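Local coordinates for DNA damage response protein Rtt109, putative (Neosartorya fumigata, PDB 5ZB9) that probably transfers acetyl groups from acetyl-CoA to histone H3 lysines, in DNA replication and the damage response, at residues E197-P210 against L315-V329. Numbering follows the deposited sequence.
Sequences ESAKSSATAFLIVP and LVGFLWLVINPPGLV
Ser202 to Ile208 and Gly317 to Asn324 run antiparallel, the N-to-C directions of the two strands 166° apart, joined by eight backbone hydrogen bonds in the paired residues Ser202–Asn324, Thr204–Val322, Phe206–Trp320 and Ile208–Phe318. Each of these pairs is bonded in both directions; Ser202 N to Asn324 O (2.8 Å) is almost straight at 178°. Beyond the Ile208–Phe318 pair, a water donates to Pro210 O and accepts from Val316 N, continuing the link past the last direct bond.

On the face bearing the aromatic residues, the Phe206 ring, with CG anti to its carbonyl carbon, leans back toward Val322. Its CE1 meets Val322 CG2 at 4.0 Å, and Trp320 O sits at its edge, near the ring plane. Trp320 brings CE3 to Phe206 CB (3.9 Å) and its CZ3 edge to Ile208 CG1 (4.1 Å), while Pro210 CG reaches the Phe318 ring edge at CE2 (3.9 Å).

In the mixed central sheet of this acetyltransferase, strand 317-324 is flanked by strand 133-140 on one edge and strand 202-208 on the other. Trp320 NE1 bonds the acetylated lysine at position 264, Glu183 takes Ser202 OG, Thr204 OG1 and Asn324 ND2, and Asn324 OD1 accepts from Arg133.

The other face is aliphatic and packs against helix 162-177, which carries Trp168 and Arg171 of the CoA site, with no CoA bound here. Leu207 CD1 touches Leu319 CD1 (4.0 Å), and Ala203 CB meets Ile323 CG1 (3.9 Å). Leu321 CD1 comes to 3.5 Å from Thr204 O, its CG, opposite the backbone N (chi1 170°), carrying the branch toward the neighbouring strand.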
ATOM      1  N   GLU A 197      -6.073 -11.955  22.841  1.00103.59           N
ATOM      2  CA  GLU A 197      -5.877 -11.233  21.584  1.00 94.91           C
ATOM      3  C   GLU A 197      -7.168 -11.025  20.797  1.00 91.79           C
ATOM      4  O   GLU A 197      -7.188 -10.242  19.846  1.00 92.06           O
ATOM      5  CB  GLU A 197      -4.866 -11.970  20.697  1.00 86.39           C
ATOM      6  CG  GLU A 197      -3.450 -12.007  21.242  1.00 74.27           C
ATOM      7  CD  GLU A 197      -2.564 -12.998  20.506  1.00 70.56           C
ATOM      8  OE1 GLU A 197      -2.787 -13.238  19.295  1.00 61.76           O
ATOM      9  OE2 GLU A 197      -1.647 -13.545  21.150  1.00 74.62           O
ATOM     10  N   SER A 198      -8.238 -11.721  21.181  1.00 88.61           N
ATOM     11  CA  SER A 198      -9.486 -11.651  20.422  1.00 85.14           C
ATOM     12  C   SER A 198     -10.312 -10.413  20.775  1.00 82.02           C
ATOM     13  O   SER A 198     -10.910  -9.797  19.894  1.00 76.49           O
ATOM     14  CB  SER A 198     -10.324 -12.917  20.637  1.00 87.02           C
ATOM     15  OG  SER A 198     -11.274 -13.091  19.597  1.00 75.25           O
ATOM     16  N   ALA A 199     -10.335 -10.045  22.054  1.00 85.10           N
ATOM     17  CA  ALA A 199     -11.126  -8.899  22.508  1.00 80.50           C
ATOM     18  C   ALA A 199     -10.518  -7.561  22.076  1.00 78.09           C
ATOM     19  O   ALA A 199     -11.159  -6.514  22.185  1.00 77.01           O
ATOM     20  CB  ALA A 199     -11.285  -8.939  24.021  1.00 76.51           C
ATOM     21  N   LYS A 200      -9.283  -7.603  21.585  1.00 77.64           N
ATOM     22  CA  LYS A 200      -8.558  -6.395  21.193  1.00 74.88           C
ATOM     23  C   LYS A 200      -8.086  -6.453  19.742  1.00 59.89           C
ATOM     24  O   LYS A 200      -7.909  -7.535  19.181  1.00 57.26           O
ATOM     25  CB  LYS A 200      -7.362  -6.179  22.125  1.00 75.06           C
ATOM     26  CG  LYS A 200      -6.591  -7.460  22.427  1.00 80.12           C
ATOM     27  CD  LYS A 200      -5.879  -7.380  23.771  1.00 88.92           C
ATOM     28  CE  LYS A 200      -6.832  -6.962  24.887  1.00 92.83           C
ATOM     29  NZ  LYS A 200      -7.999  -7.886  25.016  1.00 93.45           N
ATOM     30  N   SER A 201      -7.895  -5.286  19.137  1.00 54.04           N
ATOM     31  CA  SER A 201      -7.363  -5.208  17.780  1.00 42.75           C
ATOM     32  C   SER A 201      -5.862  -5.495  17.786  1.00 38.46           C
ATOM     33  O   SER A 201      -5.095  -4.840  18.509  1.00 35.87           O
ATOM     34  CB  SER A 201      -7.641  -3.835  17.174  1.00 41.09           C
ATOM     35  OG  SER A 201      -8.381  -3.961  15.973  1.00 51.11           O
ATOM     36  N   SER A 202      -5.442  -6.479  16.994  1.00 29.65           N
ATOM     37  CA  SER A 202      -4.038  -6.887  16.993  1.00 35.95           C
ATOM     38  C   SER A 202      -3.440  -6.925  15.590  1.00 32.59           C
ATOM     39  O   SER A 202      -4.168  -6.914  14.594  1.00 30.16           O
ATOM     40  CB  SER A 202      -3.887  -8.252  17.669  1.00 38.23           C
ATOM     41  OG  SER A 202      -4.657  -9.233  17.004  1.00 47.71           O
ATOM     42  N   ALA A 203      -2.110  -6.981  15.519  1.00 26.90           N
ATOM     43  CA  ALA A 203      -1.421  -6.905  14.234  1.00 23.92           C
ATOM     44  C   ALA A 203       0.016  -7.408  14.272  1.00 26.87           C
ATOM     45  O   ALA A 203       0.698  -7.326  15.297  1.00 26.43           O
ATOM     46  CB  ALA A 203      -1.440  -5.474  13.719  1.00 23.11           C
ATOM     47  N   THR A 204       0.466  -7.908  13.124  1.00 25.02           N
ATOM     48  CA  THR A 204       1.858  -8.286  12.902  1.00 22.72           C
ATOM     49  C   THR A 204       2.273  -7.788  11.515  1.00 21.99           C
ATOM     50  O   THR A 204       1.442  -7.720  10.597  1.00 19.48           O
ATOM     51  CB  THR A 204       2.063  -9.828  13.012  1.00 25.90           C
ATOM     52  OG1 THR A 204       1.572 -10.291  14.277  1.00 32.13           O
ATOM     53  CG2 THR A 204       3.547 -10.217  12.881  1.00 18.25           C
ATOM     54  N   ALA A 205       3.544  -7.424  11.363  1.00 20.88           N
ATOM     55  CA  ALA A 205       4.076  -7.007  10.067  1.00 16.16           C
ATOM     56  C   ALA A 205       4.944  -8.110   9.477  1.00 21.23           C
ATOM     57  O   ALA A 205       5.766  -8.710  10.183  1.00 22.27           O
ATOM     58  CB  ALA A 205       4.870  -5.717  10.206  1.00 14.58           C
ATOM     59  N   PHE A 206       4.756  -8.379   8.189  1.00 18.57           N
ATOM     60  CA  PHE A 206       5.494  -9.438   7.494  1.00 17.07           C
ATOM     61  C   PHE A 206       6.318  -8.855   6.354  1.00 21.54           C
ATOM     62  O   PHE A 206       5.821  -8.035   5.573  1.00 18.28           O
ATOM     63  CB  PHE A 206       4.537 -10.507   6.953  1.00 19.89           C
ATOM     64  CG  PHE A 206       3.712 -11.190   8.019  1.00 22.48           C
ATOM     65  CD1 PHE A 206       2.534 -10.618   8.481  1.00 17.91           C
ATOM     66  CD2 PHE A 206       4.112 -12.409   8.552  1.00 24.27           C
ATOM     67  CE1 PHE A 206       1.779 -11.244   9.455  1.00 26.49           C
ATOM     68  CE2 PHE A 206       3.359 -13.048   9.533  1.00 25.87           C
ATOM     69  CZ  PHE A 206       2.190 -12.467   9.986  1.00 24.71           C
ATOM     70  N   LEU A 207       7.577  -9.273   6.264  1.00 19.74           N
ATOM     71  CA  LEU A 207       8.470  -8.762   5.241  1.00 16.57           C
ATOM     72  C   LEU A 207       9.229  -9.887   4.564  1.00 18.56           C
ATOM     73  O   LEU A 207       9.773 -10.765   5.228  1.00 19.37           O
ATOM     74  CB  LEU A 207       9.459  -7.757   5.837  1.00 14.47           C
ATOM     75  CG  LEU A 207      10.511  -7.260   4.838  1.00 16.18           C
ATOM     76  CD1 LEU A 207       9.871  -6.366   3.782  1.00 14.40           C
ATOM     77  CD2 LEU A 207      11.694  -6.566   5.524  1.00 11.36           C
ATOM     78  N   ILE A 208       9.257  -9.857   3.237  1.00 19.15           N
ATOM     79  CA  ILE A 208      10.080 -10.776   2.467  1.00 19.08           C
ATOM     80  C   ILE A 208      10.917 -10.012   1.444  1.00 20.96           C
ATOM     81  O   ILE A 208      10.398  -9.210   0.672  1.00 21.77           O
ATOM     82  CB  ILE A 208       9.230 -11.832   1.747  1.00 20.76           C
ATOM     83  CG1 ILE A 208       8.774 -12.908   2.734  1.00 20.25           C
ATOM     84  CG2 ILE A 208      10.024 -12.489   0.626  1.00 18.81           C
ATOM     85  CD1 ILE A 208       8.060 -14.063   2.052  1.00 23.16           C
ATOM     86  N   VAL A 209      12.219 -10.258   1.461  1.00 19.10           N
ATOM     87  CA  VAL A 209      13.121  -9.694   0.474  1.00 20.24           C
ATOM     88  C   VAL A 209      13.858 -10.832  -0.203  1.00 21.23           C
ATOM     89  O   VAL A 209      14.889 -11.275   0.291  1.00 24.66           O
ATOM     90  CB  VAL A 209      14.132  -8.731   1.116  1.00 21.81           C
ATOM     91  CG1 VAL A 209      14.962  -8.031   0.048  1.00 18.93           C
ATOM     92  CG2 VAL A 209      13.414  -7.725   1.999  1.00 17.31           C
ATOM     93  N   PRO A 210      13.318 -11.325  -1.327  1.00 29.79           N
ATOM     94  CA  PRO A 210      13.897 -12.478  -2.035  1.00 27.70           C
ATOM     95  C   PRO A 210      15.380 -12.269  -2.322  1.00 27.43           C
ATOM     96  O   PRO A 210      15.753 -11.209  -2.833  1.00 27.35           O
ATOM     97  CB  PRO A 210      13.088 -12.544  -3.335  1.00 23.90           C
ATOM     98  CG  PRO A 210      11.809 -11.826  -3.024  1.00 27.09           C
ATOM     99  CD  PRO A 210      12.183 -10.736  -2.058  1.00 25.03           C
ATOM    100  N   LEU A 315      17.126  -5.063  -5.526  1.00 23.83           N
ATOM    101  CA  LEU A 315      16.274  -5.756  -4.565  1.00 21.00           C
ATOM    102  C   LEU A 315      14.869  -5.167  -4.577  1.00 23.65           C
ATOM    103  O   LEU A 315      14.673  -4.007  -4.935  1.00 23.07           O
ATOM    104  CB  LEU A 315      16.848  -5.674  -3.147  1.00 23.54           C
ATOM    105  CG  LEU A 315      18.171  -6.377  -2.832  1.00 28.06           C
ATOM    106  CD1 LEU A 315      18.615  -6.062  -1.408  1.00 24.36           C
ATOM    107  CD2 LEU A 315      18.053  -7.885  -3.043  1.00 25.91           C
ATOM    108  N   VAL A 316      13.891  -5.984  -4.205  1.00 21.11           N
ATOM    109  CA  VAL A 316      12.561  -5.483  -3.902  1.00 21.74           C
ATOM    110  C   VAL A 316      12.090  -6.148  -2.617  1.00 22.94           C
ATOM    111  O   VAL A 316      12.347  -7.330  -2.381  1.00 24.06           O
ATOM    112  CB  VAL A 316      11.561  -5.724  -5.068  1.00 22.57           C
ATOM    113  CG1 VAL A 316      11.778  -7.076  -5.694  1.00 27.40           C
ATOM    114  CG2 VAL A 316      10.128  -5.581  -4.601  1.00 22.66           C
ATOM    115  N   GLY A 317      11.450  -5.374  -1.754  1.00 22.59           N
ATOM    116  CA  GLY A 317      10.876  -5.932  -0.547  1.00 20.74           C
ATOM    117  C   GLY A 317       9.363  -5.978  -0.660  1.00 20.85           C
ATOM    118  O   GLY A 317       8.744  -5.055  -1.193  1.00 22.20           O
ATOM    119  N   PHE A 318       8.765  -7.052  -0.163  1.00 17.56           N
ATOM    120  CA  PHE A 318       7.319  -7.157  -0.133  1.00 17.34           C
ATOM    121  C   PHE A 318       6.839  -7.112   1.302  1.00 17.37           C
ATOM    122  O   PHE A 318       7.308  -7.865   2.151  1.00 19.05           O
ATOM    123  CB  PHE A 318       6.855  -8.433  -0.827  1.00 17.63           C
ATOM    124  CG  PHE A 318       7.342  -8.550  -2.238  1.00 17.70           C
ATOM    125  CD1 PHE A 318       6.711  -7.867  -3.258  1.00 17.07           C
ATOM    126  CD2 PHE A 318       8.446  -9.327  -2.542  1.00 19.69           C
ATOM    127  CE1 PHE A 318       7.161  -7.956  -4.559  1.00 20.30           C
ATOM    128  CE2 PHE A 318       8.900  -9.426  -3.850  1.00 25.44           C
ATOM    129  CZ  PHE A 318       8.252  -8.736  -4.860  1.00 19.38           C
ATOM    130  N   LEU A 319       5.900  -6.215   1.566  1.00 18.19           N
ATOM    131  CA  LEU A 319       5.450  -5.962   2.921  1.00 16.58           C
ATOM    132  C   LEU A 319       3.943  -6.194   3.093  1.00 19.94           C
ATOM    133  O   LEU A 319       3.134  -5.731   2.287  1.00 17.60           O
ATOM    134  CB  LEU A 319       5.818  -4.538   3.307  1.00 15.63           C
ATOM    135  CG  LEU A 319       5.627  -4.141   4.758  1.00 22.40           C
ATOM    136  CD1 LEU A 319       6.567  -4.969   5.593  1.00 31.20           C
ATOM    137  CD2 LEU A 319       5.960  -2.689   4.928  1.00 25.38           C
ATOM    138  N   TRP A 320       3.576  -6.929   4.138  1.00 18.77           N
ATOM    139  CA  TRP A 320       2.175  -7.106   4.490  1.00 17.21           C
ATOM    140  C   TRP A 320       1.997  -6.801   5.966  1.00 20.25           C
ATOM    141  O   TRP A 320       2.601  -7.449   6.820  1.00 21.33           O
ATOM    142  CB  TRP A 320       1.686  -8.529   4.180  1.00 15.80           C
ATOM    143  CG  TRP A 320       2.014  -8.974   2.795  1.00 20.21           C
ATOM    144  CD1 TRP A 320       1.272  -8.765   1.666  1.00 21.15           C
ATOM    145  CD2 TRP A 320       3.183  -9.687   2.380  1.00 15.84           C
ATOM    146  NE1 TRP A 320       1.904  -9.311   0.579  1.00 18.48           N
ATOM    147  CE2 TRP A 320       3.079  -9.883   0.988  1.00 15.34           C
ATOM    148  CE3 TRP A 320       4.306 -10.181   3.051  1.00 15.92           C
ATOM    149  CZ2 TRP A 320       4.060 -10.549   0.250  1.00 17.27           C
ATOM    150  CZ3 TRP A 320       5.279 -10.851   2.318  1.00 17.12           C
ATOM    151  CH2 TRP A 320       5.148 -11.027   0.932  1.00 16.07           C
ATOM    152  N   LEU A 321       1.194  -5.788   6.261  1.00 15.53           N
ATOM    153  CA  LEU A 321       0.786  -5.537   7.626  1.00 17.90           C
ATOM    154  C   LEU A 321      -0.597  -6.137   7.804  1.00 19.68           C
ATOM    155  O   LEU A 321      -1.559  -5.684   7.176  1.00 20.19           O
ATOM    156  CB  LEU A 321       0.780  -4.041   7.935  1.00 16.49           C
ATOM    157  CG  LEU A 321       0.131  -3.667   9.270  1.00 17.74           C
ATOM    158  CD1 LEU A 321       0.937  -4.230  10.446  1.00 16.55           C
ATOM    159  CD2 LEU A 321      -0.026  -2.161   9.372  1.00 13.23           C
ATOM    160  N   VAL A 322      -0.701  -7.176   8.624  1.00 16.38           N
ATOM    161  CA  VAL A 322      -1.987  -7.853   8.786  1.00 19.48           C
ATOM    162  C   VAL A 322      -2.620  -7.520  10.135  1.00 26.87           C
ATOM    163  O   VAL A 322      -2.057  -7.821  11.202  1.00 21.58           O
ATOM    164  CB  VAL A 322      -1.856  -9.385   8.645  1.00 21.96           C
ATOM    165  CG1 VAL A 322      -3.216 -10.054   8.793  1.00 18.92           C
ATOM    166  CG2 VAL A 322      -1.229  -9.743   7.304  1.00 21.47           C
ATOM    167  N   ILE A 323      -3.793  -6.894  10.068  1.00 21.35           N
ATOM    168  CA  ILE A 323      -4.510  -6.427  11.248  1.00 27.55           C
ATOM    169  C   ILE A 323      -5.733  -7.295  11.542  1.00 28.85           C
ATOM    170  O   ILE A 323      -6.629  -7.434  10.708  1.00 25.99           O
ATOM    171  CB  ILE A 323      -4.956  -4.959  11.079  1.00 27.29           C
ATOM    172  CG1 ILE A 323      -3.731  -4.045  10.974  1.00 25.44           C
ATOM    173  CG2 ILE A 323      -5.874  -4.533  12.227  1.00 25.95           C
ATOM    174  CD1 ILE A 323      -4.043  -2.631  10.535  1.00 26.95           C
ATOM    175  N   ASN A 324      -5.769  -7.881  12.734  1.00 29.69           N
ATOM    176  CA  ASN A 324      -6.911  -8.697  13.131  1.00 35.61           C
ATOM    177  C   ASN A 324      -7.753  -7.954  14.148  1.00 32.95           C
ATOM    178  O   ASN A 324      -7.323  -7.740  15.281  1.00 38.30           O
ATOM    179  CB  ASN A 324      -6.452 -10.048  13.682  1.00 31.51           C
ATOM    180  CG  ASN A 324      -5.745 -10.886  12.633  1.00 35.13           C
ATOM    181  OD1 ASN A 324      -6.368 -11.359  11.688  1.00 36.21           O
ATOM    182  ND2 ASN A 324      -4.435 -11.065  12.788  1.00 36.08           N
ATOM    183  N   PRO A 325      -8.961  -7.545  13.736  1.00 40.52           N
ATOM    184  CA  PRO A 325      -9.872  -6.741  14.552  1.00 48.78           C
ATOM    185  C   PRO A 325     -10.439  -7.558  15.718  1.00 52.50           C
ATOM    186  O   PRO A 325     -10.293  -8.785  15.714  1.00 45.90           O
ATOM    187  CB  PRO A 325     -10.960  -6.350  13.552  1.00 39.92           C
ATOM    188  CG  PRO A 325     -11.038  -7.527  12.655  1.00 44.17           C
ATOM    189  CD  PRO A 325      -9.600  -7.966  12.477  1.00 46.47           C
ATOM    190  N   PRO A 326     -11.061  -6.892  16.708  1.00 57.04           N
ATOM    191  CA  PRO A 326     -11.601  -7.638  17.849  1.00 55.45           C
ATOM    192  C   PRO A 326     -12.583  -8.724  17.416  1.00 56.69           C
ATOM    193  O   PRO A 326     -13.470  -8.472  16.599  1.00 54.68           O
ATOM    194  CB  PRO A 326     -12.302  -6.555  18.676  1.00 59.51           C
ATOM    195  CG  PRO A 326     -11.590  -5.291  18.319  1.00 56.26           C
ATOM    196  CD  PRO A 326     -11.254  -5.437  16.863  1.00 53.29           C
ATOM    197  N   GLY A 327     -12.409  -9.926  17.953  1.00 60.37           N
ATOM    198  CA  GLY A 327     -13.239 -11.053  17.572  1.00 59.22           C
ATOM    199  C   GLY A 327     -12.523 -11.894  16.538  1.00 59.98           C
ATOM    200  O   GLY A 327     -13.116 -12.745  15.879  1.00 61.78           O
ATOM    201  N   LEU A 328     -11.227 -11.642  16.402  1.00 69.66           N
ATOM    202  CA  LEU A 328     -10.406 -12.318  15.409  1.00 61.51           C
ATOM    203  C   LEU A 328      -8.964 -12.362  15.903  1.00 63.93           C
ATOM    204  O   LEU A 328      -8.408 -11.338  16.309  1.00 62.07           O
ATOM    205  CB  LEU A 328     -10.502 -11.602  14.055  1.00 58.82           C
ATOM    206  CG  LEU A 328     -10.489 -12.431  12.765  1.00 62.60           C
ATOM    207  CD1 LEU A 328     -11.658 -13.409  12.723  1.00 54.16           C
ATOM    208  CD2 LEU A 328     -10.507 -11.516  11.540  1.00 50.12           C
ATOM    209  N   VAL A 329      -8.376 -13.556  15.903  1.00 65.26           N
ATOM    210  CA  VAL A 329      -6.965 -13.722  16.240  1.00 60.88           C
ATOM    211  C   VAL A 329      -6.231 -14.203  14.996  1.00 61.15           C
ATOM    212  O   VAL A 329      -6.869 -14.592  14.013  1.00 60.79           O
ATOM    213  CB  VAL A 329      -6.754 -14.720  17.394  1.00 63.82           C
ATOM    214  CG1 VAL A 329      -7.345 -14.174  18.681  1.00 73.38           C
ATOM    215  CG2 VAL A 329      -7.363 -16.069  17.046  1.00 63.55           C
TER
HETATM  216  O   HOH W   1      -7.546  -9.477  17.588  1.00 53.00           O
HETATM  217  O   HOH W   2      14.667  -8.843  -3.710  1.00 21.27           O